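Nuclear hormone receptor HR38 (Drosophila melanogaster, PDB 1PDU) is an orphan nuclear receptor of the fruit fly that mediates an atypical ecdysteroid signalling pathway, probably by regulating gene transcription. Local coordinates at residues A88-R96 against L208-I219; V49-V60 against L227-M237. All coordinates share one frame; numbering follows the deposited sequence.

Both contacts belong to the all-helical ligand-binding domain, and their centres lie about 13 Å apart. Along the chain contact 1, which joins helices 78-100 and 204-225, is nested inside the loop closed by contact 2, where helix 45-67 meets the C-terminal segment 227-237. Helices 45-67 and 78-100 are consecutive, as are 204-225 and 232-236. The two contacts touch directly: Phe93 packs on Leu56 and Ser59, while Ile219 CG2 lies 3.6 Å from Ile234 CG2. Contact 1 is buried near the centre of the domain; contact 2 lies farther out and fixes the C-terminal helix, probably the activation helix of the receptor fold, against helix 45-67.

Contact 1. Residues A88-R96 against L208-I219; sequences ASLELFVLR and LRSLSVQGLQRI
Leu90 fits as a knob into a hole formed by Ser212, Gly215, Leu216 and Ile219 in a buried helix-helix contact within the nuclear-receptor ligand-binding fold. The segments of helices 78-100 and 204-225 approach to 9.2 Å between axes, with 110° between their directions. With CG of Leu90 turned anti to the backbone N (chi1 -174°), its CD2 settles 3.4 Å from Ser212 O, while its CD1 meets Ile219 CD1 tip to tip. Gly215, lacking a side chain, lets the Leu90 methyl lie close to the backbone.

One turn further along, Val94 CG1 presses on Leu211 CD2 at 3.4 Å, tighter than usual for two carbons. Leu208 slides past Val94 and crosses Leu95 at about a right angle, its CD2 3.6 Å from Leu95 CB. Helix 146-157 covers Leu95 with Phe149, Cys153 and Thr156.

At the polar margin Glu91 forms salt bridges with Arg209 and, through OE2, with Arg161. Arg209 NE donates at 2.9 Å to the syn side of Glu91 OE1, which lies in the guanidinium plane; the carboxylate is turned 78° from that plane. A water completes the link, donating to Glu91 OE1 and accepting from Arg209 NH2 at 2.6 Å.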
loop_
_atom_site.group_PDB
_atom_site.type_symbol
_atom_site.label_atom_id
_atom_site.label_comp_id
_atom_site.label_asym_id
_atom_site.label_seq_id
_atom_site.Cartn_x
_atom_site.Cartn_y
_atom_site.Cartn_z
ATOM N N ALA A 88 -5.285 7.203 -1.138
ATOM C CA ALA A 88 -4.903 5.799 -1.035
ATOM C C ALA A 88 -3.473 5.544 -0.577
ATOM O O ALA A 88 -3.078 4.386 -0.369
ATOM C CB ALA A 88 -5.130 5.102 -2.382
ATOM N N SER A 89 -2.702 6.608 -0.409
ATOM C CA SER A 89 -1.314 6.442 -0.031
ATOM C C SER A 89 -1.123 5.546 1.185
ATOM O O SER A 89 -0.291 4.642 1.155
ATOM C CB SER A 89 -0.654 7.808 0.176
ATOM O OG SER A 89 -1.372 8.594 1.104
ATOM N N LEU A 90 -1.888 5.775 2.248
ATOM C CA LEU A 90 -1.754 4.941 3.437
ATOM C C LEU A 90 -2.163 3.505 3.125
ATOM O O LEU A 90 -1.519 2.562 3.573
ATOM C CB LEU A 90 -2.596 5.487 4.598
ATOM C CG LEU A 90 -2.390 4.732 5.916
ATOM C CD1 LEU A 90 -0.921 4.838 6.326
ATOM C CD2 LEU A 90 -3.305 5.302 7.018
ATOM N N GLU A 91 -3.224 3.330 2.346
ATOM C CA GLU A 91 -3.672 1.984 1.999
ATOM C C GLU A 91 -2.617 1.247 1.178
ATOM O O GLU A 91 -2.323 0.088 1.436
ATOM C CB GLU A 91 -4.993 2.035 1.235
ATOM C CG GLU A 91 -6.144 2.529 2.085
ATOM C CD GLU A 91 -7.424 2.678 1.298
ATOM O OE1 GLU A 91 -8.098 1.658 1.039
ATOM O OE2 GLU A 91 -7.752 3.819 0.924
ATOM N N LEU A 92 -2.053 1.927 0.185
ATOM C CA LEU A 92 -1.022 1.317 -0.645
ATOM C C LEU A 92 0.157 0.939 0.236
ATOM O O LEU A 92 0.742 -0.136 0.094
ATOM C CB LEU A 92 -0.584 2.295 -1.732
ATOM C CG LEU A 92 -1.698 2.516 -2.755
ATOM C CD1 LEU A 92 -1.400 3.692 -3.681
ATOM C CD2 LEU A 92 -1.854 1.227 -3.543
ATOM N N PHE A 93 0.491 1.831 1.160
ATOM C CA PHE A 93 1.588 1.593 2.067
ATOM C C PHE A 93 1.319 0.321 2.883
ATOM O O PHE A 93 2.169 -0.563 2.977
ATOM C CB PHE A 93 1.761 2.798 2.996
ATOM C CG PHE A 93 2.871 2.634 4.004
ATOM C CD1 PHE A 93 4.202 2.627 3.601
ATOM C CD2 PHE A 93 2.579 2.463 5.356
ATOM C CE1 PHE A 93 5.236 2.453 4.531
ATOM C CE2 PHE A 93 3.603 2.285 6.295
ATOM C CZ PHE A 93 4.935 2.278 5.883
ATOM N N VAL A 94 0.128 0.228 3.459
ATOM C CA VAL A 94 -0.224 -0.928 4.269
ATOM C C VAL A 94 -0.344 -2.204 3.436
ATOM O O VAL A 94 0.083 -3.277 3.869
ATOM C CB VAL A 94 -1.536 -0.665 5.049
ATOM C CG1 VAL A 94 -1.949 -1.890 5.816
ATOM C CG2 VAL A 94 -1.320 0.491 6.032
ATOM N N LEU A 95 -0.902 -2.081 2.236
ATOM C CA LEU A 95 -1.066 -3.229 1.356
ATOM C C LEU A 95 0.283 -3.825 0.956
ATOM O O LEU A 95 0.467 -5.039 1.026
ATOM C CB LEU A 95 -1.855 -2.836 0.101
ATOM C CG LEU A 95 -2.127 -3.996 -0.866
ATOM C CD1 LEU A 95 -2.989 -5.044 -0.178
ATOM C CD2 LEU A 95 -2.811 -3.480 -2.124
ATOM N N ARG A 96 1.226 -2.983 0.546
ATOM C CA ARG A 96 2.543 -3.475 0.149
ATOM C C ARG A 96 3.263 -4.066 1.335
ATOM O O ARG A 96 3.913 -5.112 1.236
ATOM C CB ARG A 96 3.387 -2.352 -0.465
ATOM C CG ARG A 96 3.139 -2.204 -1.967
ATOM C CD ARG A 96 3.176 -0.771 -2.404
ATOM N NE ARG A 96 4.518 -0.328 -2.753
ATOM C CZ ARG A 96 5.052 -0.441 -3.966
ATOM N NH1 ARG A 96 4.357 -0.991 -4.954
ATOM N NH2 ARG A 96 6.273 0.028 -4.195
ATOM N N LEU A 208 -8.643 -3.728 3.880
ATOM C CA LEU A 208 -7.538 -2.789 3.802
ATOM C C LEU A 208 -8.031 -1.382 4.173
ATOM O O LEU A 208 -7.355 -0.653 4.896
ATOM C CB LEU A 208 -6.947 -2.788 2.387
ATOM C CG LEU A 208 -5.754 -1.852 2.143
ATOM C CD1 LEU A 208 -4.605 -2.221 3.082
ATOM C CD2 LEU A 208 -5.309 -1.963 0.676
ATOM N N ARG A 209 -9.211 -1.012 3.683
ATOM C CA ARG A 209 -9.773 0.300 3.977
ATOM C C ARG A 209 -9.934 0.445 5.498
ATOM O O ARG A 209 -9.493 1.436 6.080
ATOM C CB ARG A 209 -11.117 0.469 3.250
ATOM C CG ARG A 209 -11.678 1.901 3.177
ATOM C CD ARG A 209 -10.814 2.867 2.345
ATOM N NE ARG A 209 -10.807 2.606 0.895
ATOM C CZ ARG A 209 -11.805 2.885 0.051
ATOM N NH1 ARG A 209 -12.930 3.438 0.487
ATOM N NH2 ARG A 209 -11.673 2.625 -1.245
ATOM N N SER A 210 -10.524 -0.556 6.143
ATOM C CA SER A 210 -10.715 -0.531 7.598
ATOM C C SER A 210 -9.383 -0.555 8.337
ATOM O O SER A 210 -9.188 0.152 9.332
ATOM C CB SER A 210 -11.545 -1.733 8.059
ATOM O OG SER A 210 -12.831 -1.735 7.456
ATOM N N LEU A 211 -8.473 -1.389 7.856
ATOM C CA LEU A 211 -7.162 -1.504 8.469
ATOM C C LEU A 211 -6.500 -0.127 8.428
ATOM O O LEU A 211 -5.875 0.317 9.393
ATOM C CB LEU A 211 -6.335 -2.524 7.690
ATOM C CG LEU A 211 -4.920 -2.794 8.182
ATOM C CD1 LEU A 211 -4.957 -3.289 9.619
ATOM C CD2 LEU A 211 -4.272 -3.828 7.268
ATOM N N SER A 212 -6.663 0.540 7.293
ATOM C CA SER A 212 -6.115 1.866 7.051
ATOM C C SER A 212 -6.693 2.950 7.975
ATOM O O SER A 212 -5.965 3.804 8.475
ATOM C CB SER A 212 -6.356 2.232 5.583
ATOM O OG SER A 212 -6.333 3.631 5.395
ATOM N N VAL A 213 -8.003 2.915 8.195
ATOM C CA VAL A 213 -8.667 3.879 9.068
ATOM C C VAL A 213 -8.036 3.832 10.460
ATOM O O VAL A 213 -7.844 4.857 11.127
ATOM C CB VAL A 213 -10.177 3.553 9.173
ATOM C CG1 VAL A 213 -10.834 4.393 10.252
ATOM C CG2 VAL A 213 -10.845 3.810 7.832
ATOM N N GLN A 214 -7.712 2.621 10.886
ATOM C CA GLN A 214 -7.098 2.391 12.178
ATOM C C GLN A 214 -5.706 3.038 12.198
ATOM O O GLN A 214 -5.195 3.434 13.251
ATOM C CB GLN A 214 -6.996 0.890 12.390
ATOM C CG GLN A 214 -6.827 0.464 13.795
ATOM C CD GLN A 214 -6.695 -1.033 13.888
ATOM O OE1 GLN A 214 -7.464 -1.778 13.258
ATOM N NE2 GLN A 214 -5.723 -1.492 14.675
ATOM N N GLY A 215 -5.095 3.136 11.021
ATOM C CA GLY A 215 -3.786 3.749 10.916
ATOM C C GLY A 215 -3.884 5.247 11.121
ATOM O O GLY A 215 -3.036 5.846 11.784
ATOM N N LEU A 216 -4.915 5.855 10.546
ATOM C CA LEU A 216 -5.124 7.287 10.688
ATOM C C LEU A 216 -5.247 7.652 12.158
ATOM O O LEU A 216 -4.747 8.688 12.592
ATOM C CB LEU A 216 -6.400 7.720 9.974
ATOM C CG LEU A 216 -6.337 7.706 8.462
ATOM C CD1 LEU A 216 -7.706 8.084 7.913
ATOM C CD2 LEU A 216 -5.238 8.668 7.994
ATOM N N GLN A 217 -5.931 6.796 12.913
ATOM C CA GLN A 217 -6.121 7.021 14.338
ATOM C C GLN A 217 -4.771 7.092 15.017
ATOM O O GLN A 217 -4.508 7.998 15.811
ATOM C CB GLN A 217 -6.950 5.890 14.947
ATOM C CG GLN A 217 -8.452 6.019 14.712
ATOM C CD GLN A 217 -9.162 4.673 14.654
ATOM O OE1 GLN A 217 -8.824 3.740 15.392
ATOM N NE2 GLN A 217 -10.158 4.570 13.781
ATOM N N ARG A 218 -3.902 6.145 14.685
ATOM C CA ARG A 218 -2.591 6.120 15.303
ATOM C C ARG A 218 -1.746 7.292 14.833
ATOM O O ARG A 218 -1.009 7.886 15.611
ATOM C CB ARG A 218 -1.875 4.801 15.007
ATOM C CG ARG A 218 -0.957 4.347 16.143
ATOM C CD ARG A 218 0.040 5.418 16.516
ATOM N NE ARG A 218 1.112 4.948 17.388
ATOM C CZ ARG A 218 0.973 4.650 18.676
ATOM N NH1 ARG A 218 -0.210 4.758 19.281
ATOM N NH2 ARG A 218 2.036 4.273 19.371
ATOM N N ILE A 219 -1.850 7.634 13.561
ATOM C CA ILE A 219 -1.071 8.749 13.055
ATOM C C ILE A 219 -1.618 10.047 13.646
ATOM O O ILE A 219 -0.867 10.977 13.931
ATOM C CB ILE A 219 -1.112 8.793 11.517
ATOM C CG1 ILE A 219 -0.515 7.489 10.965
ATOM C CG2 ILE A 219 -0.342 10.002 11.008
ATOM C CD1 ILE A 219 -0.621 7.324 9.454
HETATM O O HOH W 1 -9.346 1.591 -1.849
#

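Contact 2. Residues V49-V60 against L227-M237; sequences VQQFYQLLTSSV and LVPAPALIENM
The ring of Tyr53 has Pro231 CD over one face, 3.7 Å above its plane and displaced toward the rim, with Val228 O in plane at its edge. This is a CH-pi contact: Pro231 CD stands 4.0 Å from the centroid of the Tyr53 ring and 23° off the normal. Val228 CG2, Ala230 CA and Ile234 CG1 approach the ring obliquely, and Leu222 of helix 204-225 also touches Tyr53. The Tyr53 hydroxyl, with Ala230 CB as its near neighbour across the contact, is buried without a polar partner in the model.

Toward the start of helix 45-67, Val228 CG2 fits 3.6 Å from Val49 CG1 as the two valines slide past each other. In the other direction, Thr57 separates its two branches. OG1 takes the position between the backbone N and the carbonyl carbon (chi1 53°), near Tyr53 O and Gln54 O in its own helix. Its methyl CG2 is thereby turned across to the ring of Pro231, 3.7 Å from Pro231 CB. Leu233 CD2 comes within 3.3 Å of Thr57 O and also packs on Val60 CG1.

Deeper in, Ile234 CD1 crowds Leu56 CD2 at 3.4 Å, a tight carbon pair. Leu56 also reaches toward Met237, tip to tip, and CE of that methionine lies 3.9 Å from Leu56 CG.

Pro231 occupies the N-cap position of short helix 232-236, so the residue lying on Tyr53 also marks where the extended chain turns helical. As the C-terminal helix resting on helix 45-67, this segment probably corresponds to the activation helix of nuclear receptors. Its hold on this segment of helix 45-67 comes from apolar packing and a CH-pi contact, without polar bonds between them, and so probably rests on close fit of apolar surfaces.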
loop_
_atom_site.group_PDB
_atom_site.type_symbol
_atom_site.label_atom_id
_atom_site.label_comp_id
_atom_site.label_asym_id
_atom_site.label_seq_id
_atom_site.Cartn_x
_atom_site.Cartn_y
_atom_site.Cartn_z
ATOM N N VAL A 49 9.368 8.818 16.367
ATOM C CA VAL A 49 8.283 9.412 15.588
ATOM C C VAL A 49 8.892 9.947 14.302
ATOM O O VAL A 49 8.346 9.764 13.214
ATOM C CB VAL A 49 7.582 10.559 16.364
ATOM C CG1 VAL A 49 6.524 11.241 15.484
ATOM C CG2 VAL A 49 6.920 9.993 17.609
ATOM N N GLN A 50 10.043 10.595 14.446
ATOM C CA GLN A 50 10.786 11.146 13.323
ATOM C C GLN A 50 10.989 10.034 12.287
ATOM O O GLN A 50 10.644 10.187 11.114
ATOM C CB GLN A 50 12.137 11.663 13.832
ATOM C CG GLN A 50 13.198 11.936 12.771
ATOM C CD GLN A 50 12.730 12.898 11.705
ATOM O OE1 GLN A 50 11.965 13.822 11.987
ATOM N NE2 GLN A 50 13.197 12.698 10.472
ATOM N N GLN A 51 11.535 8.913 12.750
ATOM C CA GLN A 51 11.807 7.751 11.912
ATOM C C GLN A 51 10.567 7.211 11.219
ATOM O O GLN A 51 10.620 6.814 10.052
ATOM C CB GLN A 51 12.437 6.647 12.760
ATOM C CG GLN A 51 12.330 5.246 12.161
ATOM C CD GLN A 51 13.077 4.208 12.983
ATOM O OE1 GLN A 51 14.302 4.080 12.886
ATOM N NE2 GLN A 51 12.342 3.470 13.809
ATOM N N PHE A 52 9.453 7.194 11.946
ATOM C CA PHE A 52 8.192 6.706 11.409
ATOM C C PHE A 52 7.720 7.600 10.264
ATOM O O PHE A 52 7.351 7.122 9.198
ATOM C CB PHE A 52 7.134 6.664 12.518
ATOM C CG PHE A 52 5.759 6.323 12.029
ATOM C CD1 PHE A 52 5.453 5.027 11.625
ATOM C CD2 PHE A 52 4.803 7.316 11.889
ATOM C CE1 PHE A 52 4.204 4.720 11.074
ATOM C CE2 PHE A 52 3.555 7.032 11.342
ATOM C CZ PHE A 52 3.252 5.727 10.929
ATOM N N TYR A 53 7.732 8.906 10.481
ATOM C CA TYR A 53 7.299 9.816 9.436
ATOM C C TYR A 53 8.149 9.631 8.182
ATOM O O TYR A 53 7.626 9.522 7.071
ATOM C CB TYR A 53 7.381 11.272 9.920
ATOM C CG TYR A 53 6.255 11.676 10.850
ATOM C CD1 TYR A 53 5.042 10.980 10.850
ATOM C CD2 TYR A 53 6.392 12.760 11.721
ATOM C CE1 TYR A 53 3.997 11.345 11.695
ATOM C CE2 TYR A 53 5.346 13.141 12.574
ATOM C CZ TYR A 53 4.151 12.423 12.555
ATOM O OH TYR A 53 3.111 12.764 13.396
ATOM N N GLN A 54 9.463 9.595 8.386
ATOM C CA GLN A 54 10.441 9.440 7.318
ATOM C C GLN A 54 10.175 8.169 6.525
ATOM O O GLN A 54 10.143 8.176 5.298
ATOM C CB GLN A 54 11.844 9.372 7.920
ATOM C CG GLN A 54 12.952 9.487 6.900
ATOM C CD GLN A 54 12.826 10.768 6.106
ATOM O OE1 GLN A 54 12.766 11.869 6.679
ATOM N NE2 GLN A 54 12.775 10.640 4.780
ATOM N N LEU A 55 10.001 7.080 7.264
ATOM C CA LEU A 55 9.725 5.767 6.710
ATOM C C LEU A 55 8.451 5.810 5.875
ATOM O O LEU A 55 8.415 5.339 4.739
ATOM C CB LEU A 55 9.564 4.772 7.857
ATOM C CG LEU A 55 9.101 3.366 7.514
ATOM C CD1 LEU A 55 10.149 2.699 6.631
ATOM C CD2 LEU A 55 8.896 2.579 8.800
ATOM N N LEU A 56 7.407 6.393 6.447
ATOM C CA LEU A 56 6.135 6.501 5.764
ATOM C C LEU A 56 6.208 7.396 4.515
ATOM O O LEU A 56 5.816 6.969 3.424
ATOM C CB LEU A 56 5.079 7.016 6.745
ATOM C CG LEU A 56 3.600 7.007 6.351
ATOM C CD1 LEU A 56 3.269 5.806 5.466
ATOM C CD2 LEU A 56 2.763 6.981 7.626
ATOM N N THR A 57 6.733 8.613 4.652
ATOM C CA THR A 57 6.807 9.525 3.506
ATOM C C THR A 57 7.659 9.043 2.340
ATOM O O THR A 57 7.248 9.160 1.188
ATOM C CB THR A 57 7.298 10.958 3.899
ATOM O OG1 THR A 57 8.533 10.874 4.619
ATOM C CG2 THR A 57 6.270 11.664 4.750
ATOM N N SER A 58 8.835 8.499 2.619
ATOM C CA SER A 58 9.688 8.038 1.530
ATOM C C SER A 58 9.124 6.799 0.854
ATOM O O SER A 58 9.381 6.570 -0.329
ATOM C CB SER A 58 11.106 7.767 2.025
ATOM O OG SER A 58 11.112 6.725 2.973
ATOM N N SER A 59 8.355 5.999 1.594
ATOM C CA SER A 59 7.751 4.808 1.002
ATOM C C SER A 59 6.625 5.267 0.079
ATOM O O SER A 59 6.408 4.707 -0.989
ATOM C CB SER A 59 7.187 3.880 2.082
ATOM O OG SER A 59 8.232 3.275 2.824
ATOM N N VAL A 60 5.915 6.303 0.503
ATOM C CA VAL A 60 4.831 6.828 -0.302
ATOM C C VAL A 60 5.405 7.434 -1.580
ATOM O O VAL A 60 4.775 7.378 -2.628
ATOM C CB VAL A 60 4.008 7.861 0.504
ATOM C CG1 VAL A 60 3.041 8.615 -0.407
ATOM C CG2 VAL A 60 3.228 7.126 1.595
ATOM N N LEU A 227 5.725 15.701 18.872
ATOM C CA LEU A 227 7.128 15.710 19.258
ATOM C C LEU A 227 7.949 16.252 18.088
ATOM O O LEU A 227 9.031 16.783 18.278
ATOM C CB LEU A 227 7.595 14.301 19.625
ATOM C CG LEU A 227 6.844 13.620 20.771
ATOM C CD1 LEU A 227 7.560 12.334 21.177
ATOM C CD2 LEU A 227 6.744 14.575 21.950
ATOM N N VAL A 228 7.427 16.104 16.874
ATOM C CA VAL A 228 8.081 16.607 15.671
ATOM C C VAL A 228 6.954 16.968 14.718
ATOM O O VAL A 228 5.880 16.378 14.775
ATOM C CB VAL A 228 8.990 15.542 14.996
ATOM C CG1 VAL A 228 10.141 15.171 15.910
ATOM C CG2 VAL A 228 8.190 14.311 14.668
ATOM N N PRO A 229 7.172 17.943 13.829
ATOM C CA PRO A 229 6.101 18.311 12.905
ATOM C C PRO A 229 5.748 17.208 11.903
ATOM O O PRO A 229 6.590 16.410 11.512
ATOM C CB PRO A 229 6.656 19.563 12.229
ATOM C CG PRO A 229 8.118 19.275 12.170
ATOM C CD PRO A 229 8.398 18.714 13.548
ATOM N N ALA A 230 4.491 17.174 11.486
ATOM C CA ALA A 230 4.049 16.176 10.526
ATOM C C ALA A 230 4.284 16.678 9.110
ATOM O O ALA A 230 3.940 17.817 8.784
ATOM C CB ALA A 230 2.570 15.874 10.728
ATOM N N PRO A 231 4.876 15.831 8.247
ATOM C CA PRO A 231 5.156 16.191 6.852
ATOM C C PRO A 231 3.842 16.419 6.104
ATOM O O PRO A 231 2.797 15.896 6.501
ATOM C CB PRO A 231 5.903 14.966 6.313
ATOM C CG PRO A 231 6.422 14.280 7.551
ATOM C CD PRO A 231 5.313 14.453 8.533
ATOM N N ALA A 232 3.890 17.190 5.023
ATOM C CA ALA A 232 2.683 17.467 4.243
ATOM C C ALA A 232 2.041 16.162 3.767
ATOM O O ALA A 232 0.820 15.989 3.821
ATOM C CB ALA A 232 3.031 18.344 3.047
ATOM N N LEU A 233 2.882 15.248 3.300
ATOM C CA LEU A 233 2.427 13.956 2.811
ATOM C C LEU A 233 1.554 13.272 3.865
ATOM O O LEU A 233 0.526 12.669 3.541
ATOM C CB LEU A 233 3.638 13.087 2.467
ATOM C CG LEU A 233 3.431 11.902 1.524
ATOM C CD1 LEU A 233 2.747 12.374 0.253
ATOM C CD2 LEU A 233 4.777 11.280 1.185
ATOM N N ILE A 234 1.959 13.371 5.127
ATOM C CA ILE A 234 1.195 12.769 6.211
ATOM C C ILE A 234 -0.098 13.543 6.450
ATOM O O ILE A 234 -1.121 12.958 6.794
ATOM C CB ILE A 234 2.018 12.720 7.517
ATOM C CG1 ILE A 234 3.186 11.749 7.357
ATOM C CG2 ILE A 234 1.154 12.266 8.670
ATOM C CD1 ILE A 234 2.760 10.320 7.117
ATOM N N GLU A 235 -0.051 14.859 6.270
ATOM C CA GLU A 235 -1.239 15.695 6.450
ATOM C C GLU A 235 -2.242 15.439 5.327
ATOM O O GLU A 235 -3.455 15.586 5.520
ATOM C CB GLU A 235 -0.861 17.175 6.441
ATOM C CG GLU A 235 -0.115 17.650 7.672
ATOM C CD GLU A 235 -1.038 17.926 8.834
ATOM O OE1 GLU A 235 -2.263 17.702 8.684
ATOM O OE2 GLU A 235 -0.536 18.369 9.892
ATOM N N ASN A 236 -1.733 15.080 4.150
ATOM C CA ASN A 236 -2.601 14.804 3.008
ATOM C C ASN A 236 -3.494 13.597 3.294
ATOM O O ASN A 236 -4.628 13.532 2.815
ATOM C CB ASN A 236 -1.782 14.530 1.740
ATOM C CG ASN A 236 -0.967 15.734 1.288
ATOM O OD1 ASN A 236 -1.250 16.874 1.668
ATOM N ND2 ASN A 236 0.046 15.483 0.452
ATOM N N MET A 237 -2.980 12.647 4.075
ATOM C CA MET A 237 -3.731 11.443 4.419
ATOM C C MET A 237 -4.985 11.795 5.191
ATOM O O MET A 237 -5.948 11.038 5.192
ATOM C CB MET A 237 -2.887 10.505 5.279
ATOM C CG MET A 237 -1.566 10.117 4.671
ATOM S SD MET A 237 -0.649 9.064 5.769
ATOM C CE MET A 237 0.365 8.267 4.632
#